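Local coordinates for DR hemagglutinin structural subunit (Escherichia coli, PDB 2JKN), which forms the adhesive subunit of Dr fimbriae, binding the Dr blood group antigen and so mediating attachment of uropathogenic bacteria to the upper urinary tract, at residues 43-48 / 124-129; 96-101 / 119-124. All coordinates share one frame; numbering follows the deposited sequence.

Interaction 1: 43-48 / 124-129. With CL8 (chloramphenicol succinate), chain I.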
# COMPACT_ATOMS: atom_id res chain seq x y z
N GLY A 43 1.96 22.62 -15.19
CA GLY A 43 2.18 23.11 -16.55
C GLY A 43 2.15 21.97 -17.58
O GLY A 43 1.88 22.20 -18.76
N GLN A 44 2.39 20.73 -17.13
CA GLN A 44 2.37 19.57 -18.04
C GLN A 44 0.98 18.99 -18.25
O GLN A 44 0.78 18.07 -19.07
CB GLN A 44 3.33 18.47 -17.58
CG GLN A 44 4.82 18.80 -17.80
CD GLN A 44 5.73 17.82 -17.08
OE1 GLN A 44 5.61 17.59 -15.89
NE2 GLN A 44 6.66 17.23 -17.85
N LEU A 45 0.01 19.51 -17.51
CA LEU A 45 -1.36 19.01 -17.61
C LEU A 45 -2.10 19.66 -18.76
O LEU A 45 -3.15 20.27 -18.58
CB LEU A 45 -2.12 19.21 -16.30
CG LEU A 45 -1.43 18.60 -15.07
CD1 LEU A 45 -2.15 19.00 -13.79
CD2 LEU A 45 -1.39 17.10 -15.24
N THR A 46 -1.53 19.53 -19.95
CA THR A 46 -2.10 20.06 -21.16
C THR A 46 -3.18 19.10 -21.70
O THR A 46 -3.25 17.92 -21.31
CB THR A 46 -0.99 20.33 -22.21
OG1 THR A 46 -0.20 19.14 -22.40
CG2 THR A 46 -0.09 21.46 -21.74
N ASP A 47 -4.01 19.61 -22.61
CA ASP A 47 -5.06 18.78 -23.19
C ASP A 47 -4.54 17.50 -23.86
O ASP A 47 -3.59 17.53 -24.63
CB ASP A 47 -5.92 19.59 -24.17
CG ASP A 47 -7.19 18.84 -24.58
OD1 ASP A 47 -7.67 17.99 -23.79
OD2 ASP A 47 -7.68 19.10 -25.70
N ALA A 48 -5.17 16.38 -23.52
CA ALA A 48 -4.81 15.06 -24.07
C ALA A 48 -3.48 14.51 -23.55
O ALA A 48 -3.03 13.48 -24.03
CB ALA A 48 -4.85 15.05 -25.59
N ILE A 124 -5.42 6.68 -19.98
CA ILE A 124 -6.03 7.77 -19.20
C ILE A 124 -5.35 9.06 -19.66
O ILE A 124 -4.12 9.15 -19.65
CB ILE A 124 -5.84 7.57 -17.69
CG1 ILE A 124 -6.30 6.16 -17.26
CG2 ILE A 124 -6.58 8.67 -16.92
CD1 ILE A 124 -7.78 5.88 -17.52
N TYR A 125 -6.15 10.02 -20.14
CA TYR A 125 -5.63 11.27 -20.71
C TYR A 125 -6.27 12.52 -20.07
O TYR A 125 -7.46 12.54 -19.78
CB TYR A 125 -5.89 11.30 -22.23
CG TYR A 125 -5.36 10.10 -23.00
CD1 TYR A 125 -4.10 10.12 -23.58
CD2 TYR A 125 -6.13 8.94 -23.15
CE1 TYR A 125 -3.60 9.01 -24.26
CE2 TYR A 125 -5.64 7.83 -23.82
CZ TYR A 125 -4.38 7.86 -24.36
OH TYR A 125 -3.90 6.77 -25.05
N VAL A 126 -5.49 13.57 -19.91
CA VAL A 126 -6.02 14.83 -19.39
C VAL A 126 -7.12 15.33 -20.36
O VAL A 126 -6.93 15.34 -21.57
CB VAL A 126 -4.89 15.88 -19.20
CG1 VAL A 126 -5.48 17.26 -18.85
CG2 VAL A 126 -3.91 15.42 -18.11
N ASP A 127 -8.29 15.69 -19.82
CA ASP A 127 -9.41 16.17 -20.64
C ASP A 127 -9.55 17.68 -20.48
O ASP A 127 -10.16 18.15 -19.51
CB ASP A 127 -10.71 15.48 -20.20
CG ASP A 127 -11.95 15.96 -20.99
OD1 ASP A 127 -11.79 16.46 -22.13
OD2 ASP A 127 -13.07 15.81 -20.46
N GLY A 128 -8.96 18.42 -21.41
CA GLY A 128 -8.96 19.89 -21.37
C GLY A 128 -7.75 20.35 -20.55
O GLY A 128 -7.41 19.72 -19.54
N GLN A 129 -7.06 21.39 -21.01
CA GLN A 129 -5.88 21.89 -20.29
C GLN A 129 -6.27 22.26 -18.86
O GLN A 129 -7.25 22.95 -18.64
CB GLN A 129 -5.23 23.11 -21.01
CG GLN A 129 -5.99 24.45 -20.81
CD GLN A 129 -5.62 25.15 -19.50
OE1 GLN A 129 -4.67 24.76 -18.82
NE2 GLN A 129 -6.32 26.25 -19.19
C1 CL8 I . -1.31 6.18 -22.67
CL1 CL8 I . -2.21 7.09 -21.41
CL2 CL8 I . -1.80 4.47 -22.77
C2 CL8 I . 0.20 6.29 -22.27
O2 CL8 I . 0.52 6.28 -21.08
N2 CL8 I . 0.98 6.40 -23.25
C3 CL8 I . 2.44 6.55 -23.39
C4 CL8 I . 2.83 8.04 -23.51
C5 CL8 I . 3.12 5.39 -24.03
O5 CL8 I . 2.96 5.79 -25.41
C6 CL8 I . 2.84 4.05 -23.68
C7 CL8 I . 3.09 3.57 -22.41
C8 CL8 I . 2.73 2.23 -22.10
C9 CL8 I . 2.08 1.50 -23.10
N9 CL8 I . 1.69 0.09 -22.79
O9A CL8 I . 1.14 -0.52 -23.71
O9B CL8 I . 1.94 -0.36 -21.71
C10 CL8 I . 1.79 2.00 -24.33
C11 CL8 I . 2.16 3.30 -24.64
O4 CL8 I . 3.09 8.74 -22.27
O15 CL8 I . 2.52 6.24 -18.87
C15 CL8 I . 2.71 7.20 -18.16
O16 CL8 I . 3.19 7.02 -16.91
C14 CL8 I . 2.43 8.59 -18.67
C13 CL8 I . 1.87 8.51 -20.09
C12 CL8 I . 2.94 8.05 -21.04
O12 CL8 I . 3.63 7.10 -20.77

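Interaction 2: 96-101 / 119-124. With CL8 (chloramphenicol succinate), chain I.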
# COMPACT_ATOMS: atom_id res chain seq x y z
N ARG A 96 -9.84 5.89 -22.80
CA ARG A 96 -9.95 5.42 -24.19
C ARG A 96 -9.05 4.20 -24.42
O ARG A 96 -7.87 4.25 -24.09
CB ARG A 96 -9.51 6.56 -25.14
CG ARG A 96 -9.52 6.18 -26.62
CD ARG A 96 -9.30 7.40 -27.53
NE ARG A 96 -7.91 7.85 -27.52
CZ ARG A 96 -7.49 8.97 -26.92
NH1 ARG A 96 -8.37 9.74 -26.28
NH2 ARG A 96 -6.21 9.32 -26.97
N PRO A 97 -9.58 3.15 -25.04
CA PRO A 97 -8.76 1.98 -25.37
C PRO A 97 -7.79 2.39 -26.48
O PRO A 97 -8.13 3.22 -27.33
CB PRO A 97 -9.79 0.97 -25.91
CG PRO A 97 -10.88 1.82 -26.47
CD PRO A 97 -10.98 2.96 -25.48
N THR A 98 -6.58 1.85 -26.44
CA THR A 98 -5.56 2.19 -27.44
C THR A 98 -5.90 1.59 -28.79
O THR A 98 -5.35 2.00 -29.81
CB THR A 98 -4.13 1.78 -26.99
OG1 THR A 98 -4.08 0.36 -26.79
CG2 THR A 98 -3.74 2.47 -25.68
N ASP A 99 -6.74 0.55 -28.80
CA ASP A 99 -7.09 -0.09 -30.07
C ASP A 99 -8.32 0.60 -30.67
O ASP A 99 -8.71 1.68 -30.22
CB ASP A 99 -7.26 -1.62 -29.92
CG ASP A 99 -8.45 -2.01 -29.04
OD1 ASP A 99 -8.60 -3.22 -28.78
OD2 ASP A 99 -9.25 -1.14 -28.65
N ASN A 100 -8.87 0.04 -31.73
CA ASN A 100 -10.03 0.70 -32.34
C ASN A 100 -11.37 0.21 -31.84
O ASN A 100 -12.38 0.34 -32.54
CB ASN A 100 -10.00 0.58 -33.88
CG ASN A 100 -8.88 1.36 -34.50
OD1 ASN A 100 -8.64 2.51 -34.17
ND2 ASN A 100 -8.22 0.75 -35.45
N SER A 101 -11.42 -0.35 -30.62
CA SER A 101 -12.69 -0.90 -30.12
C SER A 101 -13.69 0.13 -29.63
O SER A 101 -13.32 1.17 -29.09
CB SER A 101 -12.48 -2.00 -29.07
OG SER A 101 -11.70 -1.52 -27.99
N GLY A 119 -8.81 -8.22 -24.19
CA GLY A 119 -7.59 -7.88 -23.49
C GLY A 119 -7.09 -6.62 -24.21
O GLY A 119 -7.18 -6.53 -25.43
N GLY A 120 -6.61 -5.64 -23.46
CA GLY A 120 -6.10 -4.45 -24.12
C GLY A 120 -5.59 -3.44 -23.12
O GLY A 120 -5.45 -3.74 -21.93
N ILE A 121 -5.27 -2.26 -23.63
CA ILE A 121 -4.75 -1.18 -22.81
C ILE A 121 -5.78 -0.06 -22.85
O ILE A 121 -6.22 0.34 -23.93
CB ILE A 121 -3.42 -0.61 -23.40
CG1 ILE A 121 -2.31 -1.68 -23.41
CG2 ILE A 121 -2.97 0.63 -22.58
CD1 ILE A 121 -2.03 -2.27 -22.04
N ILE A 122 -6.13 0.45 -21.67
CA ILE A 122 -7.02 1.60 -21.58
C ILE A 122 -6.12 2.79 -21.24
O ILE A 122 -5.43 2.77 -20.23
CB ILE A 122 -8.10 1.41 -20.48
CG1 ILE A 122 -9.06 0.26 -20.84
CG2 ILE A 122 -8.88 2.73 -20.25
CD1 ILE A 122 -10.14 0.64 -21.83
N GLY A 123 -6.11 3.82 -22.06
CA GLY A 123 -5.31 4.99 -21.73
C GLY A 123 -6.10 6.03 -20.91
O GLY A 123 -7.30 6.22 -21.11
N ILE A 124 -5.42 6.68 -19.98
CA ILE A 124 -6.03 7.77 -19.20
C ILE A 124 -5.35 9.06 -19.66
O ILE A 124 -4.12 9.15 -19.65
CB ILE A 124 -5.84 7.57 -17.69
CG1 ILE A 124 -6.30 6.16 -17.26
CG2 ILE A 124 -6.58 8.67 -16.92
CD1 ILE A 124 -7.78 5.88 -17.52
C1 CL8 I . -1.31 6.18 -22.67
CL1 CL8 I . -2.21 7.09 -21.41
CL2 CL8 I . -1.80 4.47 -22.77
C2 CL8 I . 0.20 6.29 -22.27
O2 CL8 I . 0.52 6.28 -21.08
N2 CL8 I . 0.98 6.40 -23.25
C3 CL8 I . 2.44 6.55 -23.39
C4 CL8 I . 2.83 8.04 -23.51
C5 CL8 I . 3.12 5.39 -24.03
O5 CL8 I . 2.96 5.79 -25.41
C6 CL8 I . 2.84 4.05 -23.68
C7 CL8 I . 3.09 3.57 -22.41
C8 CL8 I . 2.73 2.23 -22.10
C9 CL8 I . 2.08 1.50 -23.10
N9 CL8 I . 1.69 0.09 -22.79
O9A CL8 I . 1.14 -0.52 -23.71
O9B CL8 I . 1.94 -0.36 -21.71
C10 CL8 I . 1.79 2.00 -24.33
C11 CL8 I . 2.16 3.30 -24.64
O4 CL8 I . 3.09 8.74 -22.27
O15 CL8 I . 2.52 6.24 -18.87
C15 CL8 I . 2.71 7.20 -18.16
O16 CL8 I . 3.19 7.02 -16.91
C14 CL8 I . 2.43 8.59 -18.67
C13 CL8 I . 1.87 8.51 -20.09
C12 CL8 I . 2.94 8.05 -21.04
O12 CL8 I . 3.63 7.10 -20.77
O HOH W 1 -5.73 -1.82 -26.43
O HOH W 2 -6.58 -4.81 -27.61

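Interaction 1: 43-48 / 124-129
Asp47 brings its carboxylate close to the 124-129 backbone, CG lying anti to the backbone N (chi1 -169°), and Val126 sends CG1 anti to its own N (chi1 172°), into the bend of the 43-48 loop. The first torsion lets Asp47 OD1 take the amide hydrogen of Gly128 N at 2.7 Å; the donor stands well above the carboxylate plane, and the N-H...O angle is 152°. One residue along the loop, Ala48 N donates to Val126 O at 2.8 Å, a more bent bond. Side chain and backbone thus hold the loop at two successive residues just where strand 119-126 ends. Val126 packs inside the bend of the loop: its CB and CG1 each lie 3.4 Å from Thr46 O, while its other methyl, CG2, meets Leu45 CD2 at 4.2 Å, the two side chains crossing at about a right angle. Leu45 is the centre of an inverse gamma turn, and its side chain goes inward against Leu23 and Val25 of strand 17-26. At the other end Ala48 O sits near the plane of the Tyr125 ring, 3.6 Å from CD1 at its edge. Over one face of that ring, offset toward the rim, lies the chlorine CL1 of chloramphenicol succinate, 3.7 Å from Tyr125 CE1. The loop between strands 39-41 and 50-59 thus packs on the end of strand 119-126 and the turn that follows, within the immunoglobulin-like fold of the Dr adhesins and bordering the chloramphenicol succinate pocket through Tyr125.

Interaction 2: 96-101 / 119-124
An antiparallel strand pair, 90-97 against 119-126, ends here beside the chloramphenicol succinate pocket. Arg96 and Gly123 form a hydrogen-bonded pair: Arg96 N donates to Gly123 O at 3.1 Å, and Gly123 N returns a shorter bond of 2.7 Å to Arg96 O. Next to it, Pro97 and Ile122 make a non-hydrogen-bonded pair, in which Ile122 CD1 rests 4.1 Å from Pro97 CB; both side chains also touch Phe110. As the first strand gives way to loop, Thr98 N still reaches Ile121 O at 3.0 Å, nearly in line with the carbonyl bond (C=O...N 163°), and the CA-H of Pro97 makes a further contact with that oxygen. Thr98 then lies obliquely across Ile121, its CG2 against Ile121 CG2 at 3.7 Å. With chi1 at 61°, Thr98 OG1 is set between the backbone N and carbonyl carbon and shares a water with Ile121 N. A second water donates to both Asp99 OD1 and Gly119 O. Asp99 OD2 accepts from Ser101 N, closing an Asx turn, and from Ser101 OG on its syn side, while OD1 is also hydrogen-bonded to Trp118 NE1. On the ligand side, Ile124 O meets the chlorine CL1 at 3.3 Å, with C1-CL1...O close to straight (167°), consistent with a halogen bond; Gly123 CA, 3.7 Å from CL2, and Ile121 CG1, beside the nitro oxygen O9A, make van der Waals contacts. Backbone bonds pair the strands up to Thr98, beyond that water bridges join the loop to 119-121, and the bare glycine admits the dichloromethyl group close to the main chain.

Interactions 1 and 2 use successive parts of strand 119-126, share Ile124, and have centres about 18 Å apart. In sequence, 96-101 and 119-124 come after 43-48 and run up to Ile124, where 124-129 begins, so interaction 2 is nested inside the loop that interaction 1 closes. Strand 90-97 lies beside 119-126 in the sheet, whereas the 43-48 loop leads into strand 50-59, which also pairs with 119-126. The two contacts meet where Arg96 NH2 comes within 3.5 Å of Tyr125 CZ. Both reach chloramphenicol succinate: Tyr125 lies by its dichloromethyl end, and Ile121 by the nitro group, so one strand carries pocket residues from both contacts.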